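Local coordinates for delta-aminolevulinic acid dehydratase (Toxoplasma gondii ME49, PDB 3OBK), which catalyses the condensation of two molecules of 5-aminolevulinic acid to porphobilinogen, an early step of tetrapyrrole biosynthesis, at residues A[101-106]-A[146-151]; A[212-217]-A[273-278]; A[278-281]-A[286-289]. One frame throughout, in Å; residues are numbered along the deposited sequence.

Contact 1 (A[101-106]-A[146-151]); sequences KSVMAE and DGVVDE. With PBG (3-[5-(aminomethyl)-4-(carboxymethyl)-1H-pyrrol-3-yl]propanoic acid), chain L.
Met104 and Val148 meet at an angle, the thioether running aslant the isopropyl group, where two loops of the TIM barrel lie against each other. The loop holding 101-106 follows strand 89-95 and the one holding 146-151 follows strand 130-135, two parallel neighbours in the barrel. The CB of Met104 points away from the opposite loop, but bends at chi2 and chi3 (-62° and -59°) fold the chain back, and Met104 SD comes to 3.7 Å from Val148 CG1. Val148 CG2 lies a little farther off, near both SD and CE of Met104, so the sulfur end rests on both branches of the valine.

Val103 works beside it with a single branch. Val103 CG1 is anti to the backbone N (chi1 -176°), which sends it across to the neighbouring main chain, 3.4 Å from Val149 O. The distance from Val103 CG1 to Val148 CG1 is 4.3 Å. The apolar contact is small and only partly buried, and between the two segments a water bridges, donating to Val103 O at 3.2 Å and to Gly147 O at 2.7 Å. Backbone bonds from Ser102 to Tyr140 and Ser142 also tie the loops. Each segment is held from outside as well: Met104 O accepts from Gln164 NE2, and Val148 N donates to Thr161 OG1, both residues of helix 158-175.

At the start of 146-151 the chain reaches the active site. Asp146 OD1 forms a salt bridge with Lys236, while the other carboxylate oxygen turns to the product porphobilinogen, whose aminomethyl nitrogen N1 donates to Asp146 OD2 at 3.0 Å.

Contact 2 (A[212-217]-A[273-278]); sequences CKYASS and LDVLAK. With PBG (3-[5-(aminomethyl)-4-(carboxymethyl)-1H-pyrrol-3-yl]propanoic acid), chain L.
Val275, on helix 273-282, puts both methyls against the end of strand 206-213 and the turn after it, a strand-to-helix contact in the wall of the TIM barrel. Val275 CG2 lies 3.3 Å from Tyr214 OH and 4.1 Å from Tyr214 CZ, the tyrosine and valine side chains arriving from opposite directions. Val275 CG1 is anti to the backbone N (chi1 177°) and faces both Tyr214 OH and Cys212 CB, 4.0 Å from Cys212 CB.

One shell out, Tyr214 OH is hydrogen-bonded to Asn245 O, and its ring stacks with Tyr272, just ahead of the helix; together they probably hold the phenol in place. Ala249 of helix 247-258 touches Cys212, Tyr214 and Val275 alike. On the helix, Asp274 forms a salt bridge with Arg323 of a neighbouring subunit, so this part of the barrel wall adjoins a subunit interface.

Between Cys212 and Tyr214, Lys213 leads to the active site instead. Its straight side chain makes cation-pi contacts with Tyr210 and Tyr219. Lys213 NZ hydrogen-bonds to Ser183 O. The same Lys213 NZ donates to the carboxylate oxygen O1A of porphobilinogen (PBG) at 2.8 Å.

Contact 3 (A[278-281]-A[286-289]); sequences KIRE and PMVA
Bends at chi2 and chi3 (-50° and -65°) curl the Met287 side chain round, bringing its terminal methyl up against Ile279 on the facing helix. Ile279 answers with its CG2 branch, which is anti to the backbone N and turned to the strand, while CG1 and CD1 lead off another way. The two side chains cross at about a right angle, and Met287 CE lies 3.4 Å from Ile279 CG2. The sulfur follows, with Met287 SD 3.7 Å from Ile279 CG2.

Nearer its root the methionine meets Arg280. Met287 CG is 4.0 Å from Arg280 CD, so the arginine contributes its aliphatic part here. Its guanidinium goes on to Asp327, by a long and weak ion pair. Asp327 also accepts from Met287 N through its other carboxylate oxygen, and thus reaches both sides of the contact. On the outer side of the helix Lys278 NZ and Glu281 OE1 form a salt bridge of 2.8 Å, and Lys278 pairs as well with Glu281 of a neighbouring subunit.

All this belongs to the beta-alpha-beta unit of strand 263-267, helix 273-282 and strand 287-291, with the helix packed on the outside of the barrel. Met287 also touches Leu264 and Val266 of strand 263-267, and Ile279 leans on Ala253 of helix 247-258 and Cys212 of strand 206-213. Strand 287-291 itself runs parallel between strands 263-267 and 328-331.

In the fold
Contacts 2 and 3 are buried and both use helix 273-282: one sets its Val275 against the end of strand 206-213, the other its Ile279 and Arg280 against strand 287-291. With centres 10 Å apart they touch and form continuous packing, Leu276 CD2 lying 4.0 Å from Ala289 CB. Contact 1 is a partly buried meeting of loops, its centre about 24 Å from that of the chain, and is bridged by a water, whereas contacts 2 and 3 meet through side-chain packing. Yet contacts 1 and 2 both reach porphobilinogen, through Asp146 and Lys213, which themselves lie close together, whereas contact 3 touches no ligand.

Contact 1 (A[101-106]-A[146-151])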
ATOM      1  N   LYS A 101     -48.411 -17.257   8.564  1.00 29.80           N
ATOM      2  CA  LYS A 101     -47.040 -17.755   8.646  1.00 29.44           C
ATOM      3  C   LYS A 101     -46.997 -19.273   8.410  1.00 29.99           C
ATOM      4  O   LYS A 101     -47.998 -19.962   8.588  1.00 31.30           O
ATOM      5  CB  LYS A 101     -46.433 -17.408  10.000  1.00 29.22           C
ATOM      6  CG  LYS A 101     -46.376 -15.905  10.307  1.00 28.50           C
ATOM      7  CD  LYS A 101     -45.792 -15.645  11.674  1.00 27.99           C
ATOM      8  CE  LYS A 101     -45.491 -14.171  11.908  1.00 28.15           C
ATOM      9  NZ  LYS A 101     -44.881 -13.913  13.252  1.00 28.24           N
ATOM     10  N   SER A 102     -45.848 -19.783   8.000  1.00 29.53           N
ATOM     11  CA  SER A 102     -45.658 -21.204   7.732  1.00 29.61           C
ATOM     12  C   SER A 102     -44.172 -21.492   7.593  1.00 29.24           C
ATOM     13  O   SER A 102     -43.354 -20.573   7.571  1.00 28.13           O
ATOM     14  CB  SER A 102     -46.350 -21.611   6.446  1.00 29.75           C
ATOM     15  OG  SER A 102     -45.699 -21.009   5.349  1.00 29.19           O
ATOM     16  N   VAL A 103     -43.824 -22.773   7.497  1.00 30.00           N
ATOM     17  CA  VAL A 103     -42.420 -23.174   7.381  1.00 29.45           C
ATOM     18  C   VAL A 103     -41.833 -22.715   6.040  1.00 28.81           C
ATOM     19  O   VAL A 103     -40.728 -22.209   6.022  1.00 28.62           O
ATOM     20  CB  VAL A 103     -42.183 -24.704   7.572  1.00 30.03           C
ATOM     21  CG1 VAL A 103     -40.676 -25.016   7.525  1.00 30.67           C
ATOM     22  CG2 VAL A 103     -42.753 -25.193   8.886  1.00 29.61           C
ATOM     23  N   MET A 104     -42.566 -22.852   4.936  1.00 28.76           N
ATOM     24  CA  MET A 104     -42.048 -22.419   3.617  1.00 28.28           C
ATOM     25  C   MET A 104     -42.132 -20.900   3.423  1.00 27.81           C
ATOM     26  O   MET A 104     -41.515 -20.347   2.511  1.00 27.12           O
ATOM     27  CB  MET A 104     -42.779 -23.118   2.465  1.00 28.57           C
ATOM     28  CG  MET A 104     -42.496 -24.615   2.332  1.00 28.17           C
ATOM     29  SD  MET A 104     -40.774 -25.050   1.999  1.00 26.07           S
ATOM     30  CE  MET A 104     -40.508 -24.171   0.464  1.00 23.91           C
ATOM     31  N   ALA A 105     -42.904 -20.249   4.290  1.00 27.46           N
ATOM     32  CA  ALA A 105     -43.059 -18.811   4.295  1.00 26.87           C
ATOM     33  C   ALA A 105     -43.575 -18.287   2.946  1.00 26.85           C
ATOM     34  O   ALA A 105     -43.169 -17.229   2.507  1.00 26.30           O
ATOM     35  CB  ALA A 105     -41.754 -18.144   4.706  1.00 25.98           C
ATOM     36  N   GLU A 106     -44.499 -19.023   2.322  1.00 27.50           N
ATOM     37  CA  GLU A 106     -45.062 -18.659   0.996  1.00 28.00           C
ATOM     38  C   GLU A 106     -45.877 -17.359   0.944  1.00 27.40           C
ATOM     39  O   GLU A 106     -46.052 -16.782  -0.126  1.00 26.88           O
ATOM     40  CB  GLU A 106     -45.870 -19.824   0.359  1.00 29.00           C
ATOM     41  CG  GLU A 106     -47.242 -20.173   0.999  1.00 30.75           C
ATOM     42  CD  GLU A 106     -47.140 -21.025   2.263  1.00 32.97           C
ATOM     43  OE1 GLU A 106     -46.065 -21.596   2.560  1.00 31.87           O
ATOM     44  OE2 GLU A 106     -48.160 -21.114   2.975  1.00 35.46           O
ATOM     45  N   ASP A 146     -34.974 -16.699   8.867  1.00 20.32           N
ATOM     46  CA  ASP A 146     -34.906 -15.995   7.586  1.00 20.08           C
ATOM     47  C   ASP A 146     -34.964 -16.947   6.401  1.00 20.04           C
ATOM     48  O   ASP A 146     -35.118 -16.515   5.278  1.00 20.81           O
ATOM     49  CB  ASP A 146     -33.622 -15.175   7.470  1.00 19.92           C
ATOM     50  CG  ASP A 146     -33.476 -14.113   8.558  1.00 19.95           C
ATOM     51  OD1 ASP A 146     -33.938 -14.311   9.696  1.00 22.36           O
ATOM     52  OD2 ASP A 146     -32.827 -13.096   8.286  1.00 19.46           O
ATOM     53  N   GLY A 147     -34.826 -18.240   6.638  1.00 20.25           N
ATOM     54  CA  GLY A 147     -34.974 -19.239   5.596  1.00 20.57           C
ATOM     55  C   GLY A 147     -35.873 -20.404   5.988  1.00 21.11           C
ATOM     56  O   GLY A 147     -36.420 -20.459   7.107  1.00 21.03           O
ATOM     57  N   VAL A 148     -36.028 -21.331   5.054  1.00 21.85           N
ATOM     58  CA  VAL A 148     -36.812 -22.534   5.289  1.00 23.00           C
ATOM     59  C   VAL A 148     -36.053 -23.497   6.196  1.00 23.24           C
ATOM     60  O   VAL A 148     -34.887 -23.744   5.986  1.00 22.76           O
ATOM     61  CB  VAL A 148     -37.153 -23.237   3.990  1.00 23.29           C
ATOM     62  CG1 VAL A 148     -37.949 -24.491   4.286  1.00 24.24           C
ATOM     63  CG2 VAL A 148     -37.944 -22.307   3.083  1.00 22.89           C
ATOM     64  N   VAL A 149     -36.735 -24.007   7.214  1.00 24.19           N
ATOM     65  CA  VAL A 149     -36.146 -24.893   8.194  1.00 24.94           C
ATOM     66  C   VAL A 149     -36.499 -26.326   7.848  1.00 26.32           C
ATOM     67  O   VAL A 149     -37.662 -26.656   7.657  1.00 27.02           O
ATOM     68  CB  VAL A 149     -36.633 -24.565   9.610  1.00 25.00           C
ATOM     69  CG1 VAL A 149     -36.000 -25.512  10.620  1.00 24.56           C
ATOM     70  CG2 VAL A 149     -36.327 -23.106   9.962  1.00 23.10           C
ATOM     71  N   ASP A 150     -35.487 -27.171   7.729  1.00 27.71           N
ATOM     72  CA  ASP A 150     -35.703 -28.551   7.361  1.00 29.15           C
ATOM     73  C   ASP A 150     -36.310 -29.264   8.569  1.00 30.14           C
ATOM     74  O   ASP A 150     -35.830 -29.105   9.695  1.00 29.20           O
ATOM     75  CB  ASP A 150     -34.392 -29.222   6.912  1.00 29.40           C
ATOM     76  CG  ASP A 150     -34.582 -30.683   6.510  1.00 30.43           C
ATOM     77  OD1 ASP A 150     -35.329 -30.957   5.567  1.00 32.31           O
ATOM     78  OD2 ASP A 150     -33.999 -31.567   7.147  1.00 32.04           O
ATOM     79  N   GLU A 151     -37.368 -30.037   8.303  1.00 31.54           N
ATOM     80  CA  GLU A 151     -38.098 -30.798   9.317  1.00 32.48           C
ATOM     81  C   GLU A 151     -37.174 -31.717  10.081  1.00 33.19           C
ATOM     82  O   GLU A 151     -37.136 -31.672  11.311  1.00 33.90           O
ATOM     83  CB  GLU A 151     -39.204 -31.646   8.661  1.00 33.61           C
TER
HETATM   84  CHA PBG L 360     -35.011  -9.877   9.251  1.00 19.71           C
HETATM   85  C1A PBG L 360     -34.624  -8.561   9.843  1.00 19.58           C
HETATM   86  C2A PBG L 360     -34.201  -8.334  11.149  1.00 19.49           C
HETATM   87  C3A PBG L 360     -33.951  -6.977  11.238  1.00 16.46           C
HETATM   88  C4A PBG L 360     -34.140  -6.441   9.977  1.00 18.81           C
HETATM   89  NA  PBG L 360     -34.573  -7.409   9.158  1.00 19.44           N
HETATM   90  C5A PBG L 360     -34.185  -9.294  12.315  1.00 21.31           C
HETATM   91  C6A PBG L 360     -33.206 -10.385  12.266  1.00 19.95           C
HETATM   92  O1A PBG L 360     -32.722 -10.662  11.137  1.00 22.89           O
HETATM   93  O2A PBG L 360     -32.952 -11.047  13.298  1.00 16.92           O
HETATM   94  C7A PBG L 360     -33.555  -6.258  12.469  1.00 14.72           C
HETATM   95  C8A PBG L 360     -33.625  -4.777  12.433  1.00 12.13           C
HETATM   96  C9A PBG L 360     -33.536  -4.049  13.709  1.00  9.48           C
HETATM   97  O3A PBG L 360     -33.999  -2.913  13.743  1.00 14.05           O
HETATM   98  O4A PBG L 360     -33.291  -4.595  14.795  1.00  9.26           O
HETATM   99  N1  PBG L 360     -34.195 -10.415   8.212  1.00 18.89           N
HETATM  100  O   HOH W   1     -38.832 -20.933   8.233  1.00 16.62           O

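Contact 2 (A[212-217]-A[273-278])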
ATOM      1  N   CYS A 212     -22.554  -7.612   5.602  1.00 14.72           N
ATOM      2  CA  CYS A 212     -21.967  -7.878   6.898  1.00 14.79           C
ATOM      3  C   CYS A 212     -23.023  -7.661   7.982  1.00 13.67           C
ATOM      4  O   CYS A 212     -23.111  -6.607   8.584  1.00 13.25           O
ATOM      5  CB  CYS A 212     -20.749  -6.970   7.101  1.00 15.12           C
ATOM      6  SG  CYS A 212     -19.694  -6.872   5.619  1.00 17.48           S
ATOM      7  N   LYS A 213     -23.865  -8.668   8.163  1.00 13.12           N
ATOM      8  CA  LYS A 213     -24.948  -8.643   9.130  1.00 12.32           C
ATOM      9  C   LYS A 213     -24.602  -9.658  10.203  1.00 11.74           C
ATOM     10  O   LYS A 213     -24.422 -10.831   9.900  1.00 11.08           O
ATOM     11  CB  LYS A 213     -26.268  -9.020   8.487  1.00 12.31           C
ATOM     12  CG  LYS A 213     -27.353  -9.201   9.505  1.00 12.59           C
ATOM     13  CD  LYS A 213     -28.701  -9.328   8.845  1.00 14.27           C
ATOM     14  CE  LYS A 213     -29.784  -9.354   9.874  1.00 13.80           C
ATOM     15  NZ  LYS A 213     -31.077  -9.336   9.239  1.00 14.74           N
ATOM     16  N   TYR A 214     -24.509  -9.201  11.447  1.00 12.83           N
ATOM     17  CA  TYR A 214     -23.972 -10.034  12.507  1.00 12.65           C
ATOM     18  C   TYR A 214     -25.062 -10.745  13.317  1.00 12.45           C
ATOM     19  O   TYR A 214     -26.179 -10.277  13.411  1.00 11.88           O
ATOM     20  CB  TYR A 214     -23.045  -9.196  13.386  1.00 12.46           C
ATOM     21  CG  TYR A 214     -21.734  -8.884  12.684  1.00 11.32           C
ATOM     22  CD1 TYR A 214     -21.624  -7.842  11.780  1.00 11.23           C
ATOM     23  CD2 TYR A 214     -20.617  -9.676  12.893  1.00 11.51           C
ATOM     24  CE1 TYR A 214     -20.407  -7.578  11.114  1.00 10.68           C
ATOM     25  CE2 TYR A 214     -19.416  -9.422  12.257  1.00 11.00           C
ATOM     26  CZ  TYR A 214     -19.319  -8.376  11.364  1.00 10.50           C
ATOM     27  OH  TYR A 214     -18.122  -8.157  10.748  1.00 10.21           O
ATOM     28  N   ALA A 215     -24.729 -11.911  13.854  1.00 12.87           N
ATOM     29  CA  ALA A 215     -25.640 -12.677  14.719  1.00 12.88           C
ATOM     30  C   ALA A 215     -25.802 -11.962  16.031  1.00 12.73           C
ATOM     31  O   ALA A 215     -25.326 -12.405  17.045  1.00 13.89           O
ATOM     32  CB  ALA A 215     -25.104 -14.114  14.941  1.00 12.28           C
ATOM     33  N   SER A 216     -26.482 -10.837  15.999  1.00 13.20           N
ATOM     34  CA  SER A 216     -26.503  -9.906  17.123  1.00 13.26           C
ATOM     35  C   SER A 216     -27.629 -10.158  18.126  1.00 13.92           C
ATOM     36  O   SER A 216     -28.654 -10.826  17.837  1.00 13.39           O
ATOM     37  CB  SER A 216     -26.639  -8.458  16.592  1.00 13.22           C
ATOM     38  OG  SER A 216     -26.510  -7.496  17.634  1.00 12.63           O
ATOM     39  N   SER A 217     -27.425  -9.576  19.309  1.00 14.24           N
ATOM     40  CA  SER A 217     -28.419  -9.579  20.360  1.00 14.80           C
ATOM     41  C   SER A 217     -29.167  -8.219  20.458  1.00 14.39           C
ATOM     42  O   SER A 217     -30.021  -8.039  21.317  1.00 15.18           O
ATOM     43  CB  SER A 217     -27.753  -9.957  21.684  1.00 14.94           C
ATOM     44  OG  SER A 217     -27.097  -8.830  22.264  1.00 18.50           O
ATOM     45  N   LEU A 273     -18.842  -0.041  13.654  1.00  8.93           N
ATOM     46  CA  LEU A 273     -18.279   1.066  12.877  1.00  9.01           C
ATOM     47  C   LEU A 273     -16.926   0.677  12.322  1.00  9.04           C
ATOM     48  O   LEU A 273     -16.549   1.123  11.263  1.00  9.95           O
ATOM     49  CB  LEU A 273     -18.210   2.371  13.683  1.00  9.26           C
ATOM     50  CG  LEU A 273     -19.526   3.052  14.194  1.00  9.28           C
ATOM     51  CD1 LEU A 273     -19.243   4.363  14.942  1.00  8.88           C
ATOM     52  CD2 LEU A 273     -20.534   3.259  13.060  1.00  8.55           C
ATOM     53  N   ASP A 274     -16.212  -0.203  13.007  1.00  9.31           N
ATOM     54  CA  ASP A 274     -14.939  -0.724  12.465  1.00  9.40           C
ATOM     55  C   ASP A 274     -15.133  -1.508  11.173  1.00  9.19           C
ATOM     56  O   ASP A 274     -14.306  -1.410  10.264  1.00 10.71           O
ATOM     57  CB  ASP A 274     -14.165  -1.595  13.474  1.00  8.83           C
ATOM     58  CG  ASP A 274     -14.942  -2.786  13.911  1.00  8.77           C
ATOM     59  OD1 ASP A 274     -16.113  -2.568  14.297  1.00 10.53           O
ATOM     60  OD2 ASP A 274     -14.420  -3.929  13.886  1.00  8.81           O
ATOM     61  N   VAL A 275     -16.178  -2.306  11.104  1.00  8.53           N
ATOM     62  CA  VAL A 275     -16.431  -3.082   9.915  1.00  8.85           C
ATOM     63  C   VAL A 275     -16.904  -2.155   8.801  1.00  9.12           C
ATOM     64  O   VAL A 275     -16.502  -2.290   7.652  1.00  9.44           O
ATOM     65  CB  VAL A 275     -17.481  -4.164  10.197  1.00  8.98           C
ATOM     66  CG1 VAL A 275     -17.820  -4.968   8.914  1.00  8.45           C
ATOM     67  CG2 VAL A 275     -16.973  -5.059  11.297  1.00  8.51           C
ATOM     68  N   LEU A 276     -17.755  -1.205   9.172  1.00  9.27           N
ATOM     69  CA  LEU A 276     -18.234  -0.185   8.261  1.00  9.14           C
ATOM     70  C   LEU A 276     -17.063   0.536   7.622  1.00  9.66           C
ATOM     71  O   LEU A 276     -17.015   0.642   6.405  1.00 10.71           O
ATOM     72  CB  LEU A 276     -19.147   0.809   9.001  1.00  8.50           C
ATOM     73  CG  LEU A 276     -19.771   1.942   8.212  1.00  8.46           C
ATOM     74  CD1 LEU A 276     -20.726   1.441   7.139  1.00  8.74           C
ATOM     75  CD2 LEU A 276     -20.512   2.885   9.160  1.00  9.55           C
ATOM     76  N   ALA A 277     -16.117   1.024   8.428  1.00 10.12           N
ATOM     77  CA  ALA A 277     -14.968   1.776   7.891  1.00 10.10           C
ATOM     78  C   ALA A 277     -14.105   0.903   7.012  1.00 10.20           C
ATOM     79  O   ALA A 277     -13.599   1.357   5.998  1.00  9.54           O
ATOM     80  CB  ALA A 277     -14.131   2.385   8.974  1.00  9.52           C
ATOM     81  N   LYS A 278     -13.930  -0.351   7.393  1.00 11.10           N
ATOM     82  CA  LYS A 278     -13.010  -1.203   6.642  1.00 11.90           C
ATOM     83  C   LYS A 278     -13.587  -1.494   5.264  1.00 11.54           C
ATOM     84  O   LYS A 278     -12.883  -1.374   4.270  1.00 10.75           O
ATOM     85  CB  LYS A 278     -12.684  -2.474   7.398  1.00 12.17           C
ATOM     86  CG  LYS A 278     -11.753  -3.423   6.645  1.00 16.63           C
ATOM     87  CD  LYS A 278     -10.465  -2.743   6.068  1.00 21.46           C
ATOM     88  CE  LYS A 278      -9.211  -2.991   6.924  1.00 24.59           C
ATOM     89  NZ  LYS A 278      -8.196  -1.871   6.742  1.00 28.17           N
TER
HETATM   90  CHA PBG L 360     -35.011  -9.877   9.251  1.00 19.71           C
HETATM   91  C1A PBG L 360     -34.624  -8.561   9.843  1.00 19.58           C
HETATM   92  C2A PBG L 360     -34.201  -8.334  11.149  1.00 19.49           C
HETATM   93  C3A PBG L 360     -33.951  -6.977  11.238  1.00 16.46           C
HETATM   94  C4A PBG L 360     -34.140  -6.441   9.977  1.00 18.81           C
HETATM   95  NA  PBG L 360     -34.573  -7.409   9.158  1.00 19.44           N
HETATM   96  C5A PBG L 360     -34.185  -9.294  12.315  1.00 21.31           C
HETATM   97  C6A PBG L 360     -33.206 -10.385  12.266  1.00 19.95           C
HETATM   98  O1A PBG L 360     -32.722 -10.662  11.137  1.00 22.89           O
HETATM   99  O2A PBG L 360     -32.952 -11.047  13.298  1.00 16.92           O
HETATM  100  C7A PBG L 360     -33.555  -6.258  12.469  1.00 14.72           C
HETATM  101  C8A PBG L 360     -33.625  -4.777  12.433  1.00 12.13           C
HETATM  102  C9A PBG L 360     -33.536  -4.049  13.709  1.00  9.48           C
HETATM  103  O3A PBG L 360     -33.999  -2.913  13.743  1.00 14.05           O
HETATM  104  O4A PBG L 360     -33.291  -4.595  14.795  1.00  9.26           O
HETATM  105  N1  PBG L 360     -34.195 -10.415   8.212  1.00 18.89           N

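Contact 3 (A[278-281]-A[286-289])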
ATOM      1  N   LYS A 278     -13.930  -0.351   7.393  1.00 11.10           N
ATOM      2  CA  LYS A 278     -13.010  -1.203   6.642  1.00 11.90           C
ATOM      3  C   LYS A 278     -13.587  -1.494   5.264  1.00 11.54           C
ATOM      4  O   LYS A 278     -12.883  -1.374   4.270  1.00 10.75           O
ATOM      5  CB  LYS A 278     -12.684  -2.474   7.398  1.00 12.17           C
ATOM      6  CG  LYS A 278     -11.753  -3.423   6.645  1.00 16.63           C
ATOM      7  CD  LYS A 278     -10.465  -2.743   6.068  1.00 21.46           C
ATOM      8  CE  LYS A 278      -9.211  -2.991   6.924  1.00 24.59           C
ATOM      9  NZ  LYS A 278      -8.196  -1.871   6.742  1.00 28.17           N
ATOM     10  N   ILE A 279     -14.883  -1.812   5.211  1.00 12.05           N
ATOM     11  CA  ILE A 279     -15.551  -2.088   3.949  1.00 12.82           C
ATOM     12  C   ILE A 279     -15.640  -0.831   3.108  1.00 13.94           C
ATOM     13  O   ILE A 279     -15.496  -0.882   1.908  1.00 14.52           O
ATOM     14  CB  ILE A 279     -16.951  -2.727   4.135  1.00 12.36           C
ATOM     15  CG1 ILE A 279     -16.818  -4.048   4.908  1.00 13.32           C
ATOM     16  CG2 ILE A 279     -17.606  -2.982   2.773  1.00 10.01           C
ATOM     17  CD1 ILE A 279     -15.685  -5.007   4.410  1.00  9.23           C
ATOM     18  N   ARG A 280     -15.838   0.314   3.737  1.00 15.78           N
ATOM     19  CA  ARG A 280     -15.771   1.594   3.012  1.00 17.07           C
ATOM     20  C   ARG A 280     -14.453   1.815   2.301  1.00 17.81           C
ATOM     21  O   ARG A 280     -14.423   2.353   1.221  1.00 18.04           O
ATOM     22  CB  ARG A 280     -15.977   2.750   3.985  1.00 17.65           C
ATOM     23  CG  ARG A 280     -15.913   4.135   3.347  1.00 20.06           C
ATOM     24  CD  ARG A 280     -16.703   4.174   2.066  1.00 23.68           C
ATOM     25  NE  ARG A 280     -17.466   5.394   1.956  1.00 27.95           N
ATOM     26  CZ  ARG A 280     -17.100   6.467   1.254  1.00 33.49           C
ATOM     27  NH1 ARG A 280     -15.957   6.494   0.541  1.00 31.89           N
ATOM     28  NH2 ARG A 280     -17.931   7.517   1.242  1.00 36.24           N
ATOM     29  N   GLU A 281     -13.366   1.429   2.949  1.00 19.22           N
ATOM     30  CA  GLU A 281     -12.020   1.646   2.456  1.00 21.01           C
ATOM     31  C   GLU A 281     -11.794   0.793   1.220  1.00 21.16           C
ATOM     32  O   GLU A 281     -11.194   1.229   0.271  1.00 20.85           O
ATOM     33  CB  GLU A 281     -11.019   1.294   3.572  1.00 21.98           C
ATOM     34  CG  GLU A 281      -9.538   1.463   3.262  1.00 27.33           C
ATOM     35  CD  GLU A 281      -8.626   1.225   4.501  1.00 35.41           C
ATOM     36  OE1 GLU A 281      -9.054   0.472   5.434  1.00 38.96           O
ATOM     37  OE2 GLU A 281      -7.474   1.777   4.524  1.00 37.89           O
ATOM     38  N   PRO A 286     -21.701   2.213  -2.755  1.00 11.67           N
ATOM     39  CA  PRO A 286     -22.161   2.965  -1.579  1.00 10.97           C
ATOM     40  C   PRO A 286     -22.441   2.102  -0.344  1.00 10.44           C
ATOM     41  O   PRO A 286     -22.865   0.943  -0.448  1.00 10.40           O
ATOM     42  CB  PRO A 286     -23.438   3.652  -2.063  1.00 10.57           C
ATOM     43  CG  PRO A 286     -23.283   3.734  -3.521  1.00 11.66           C
ATOM     44  CD  PRO A 286     -22.398   2.614  -3.985  1.00 11.16           C
ATOM     45  N   MET A 287     -22.184   2.692   0.817  1.00 10.04           N
ATOM     46  CA  MET A 287     -22.319   2.021   2.090  1.00  9.77           C
ATOM     47  C   MET A 287     -23.528   2.523   2.846  1.00  9.14           C
ATOM     48  O   MET A 287     -23.828   3.698   2.835  1.00  9.24           O
ATOM     49  CB  MET A 287     -21.079   2.257   2.957  1.00 10.06           C
ATOM     50  CG  MET A 287     -19.757   1.651   2.470  1.00 10.08           C
ATOM     51  SD  MET A 287     -19.821  -0.086   2.010  1.00 11.79           S
ATOM     52  CE  MET A 287     -20.185  -0.908   3.552  1.00 10.99           C
ATOM     53  N   VAL A 288     -24.205   1.598   3.508  1.00  9.04           N
ATOM     54  CA  VAL A 288     -25.329   1.901   4.366  1.00  8.71           C
ATOM     55  C   VAL A 288     -25.077   1.221   5.673  1.00  8.26           C
ATOM     56  O   VAL A 288     -24.488   0.157   5.720  1.00  8.24           O
ATOM     57  CB  VAL A 288     -26.689   1.407   3.745  1.00  8.90           C
ATOM     58  CG1 VAL A 288     -27.847   2.004   4.460  1.00  8.38           C
ATOM     59  CG2 VAL A 288     -26.770   1.776   2.273  1.00  8.52           C
ATOM     60  N   ALA A 289     -25.489   1.864   6.750  1.00  8.71           N
ATOM     61  CA  ALA A 289     -25.390   1.299   8.096  1.00  8.74           C
ATOM     62  C   ALA A 289     -26.793   1.283   8.721  1.00  8.87           C
ATOM     63  O   ALA A 289     -27.617   2.107   8.380  1.00  9.46           O
ATOM     64  CB  ALA A 289     -24.432   2.100   8.911  1.00  8.28           C
TER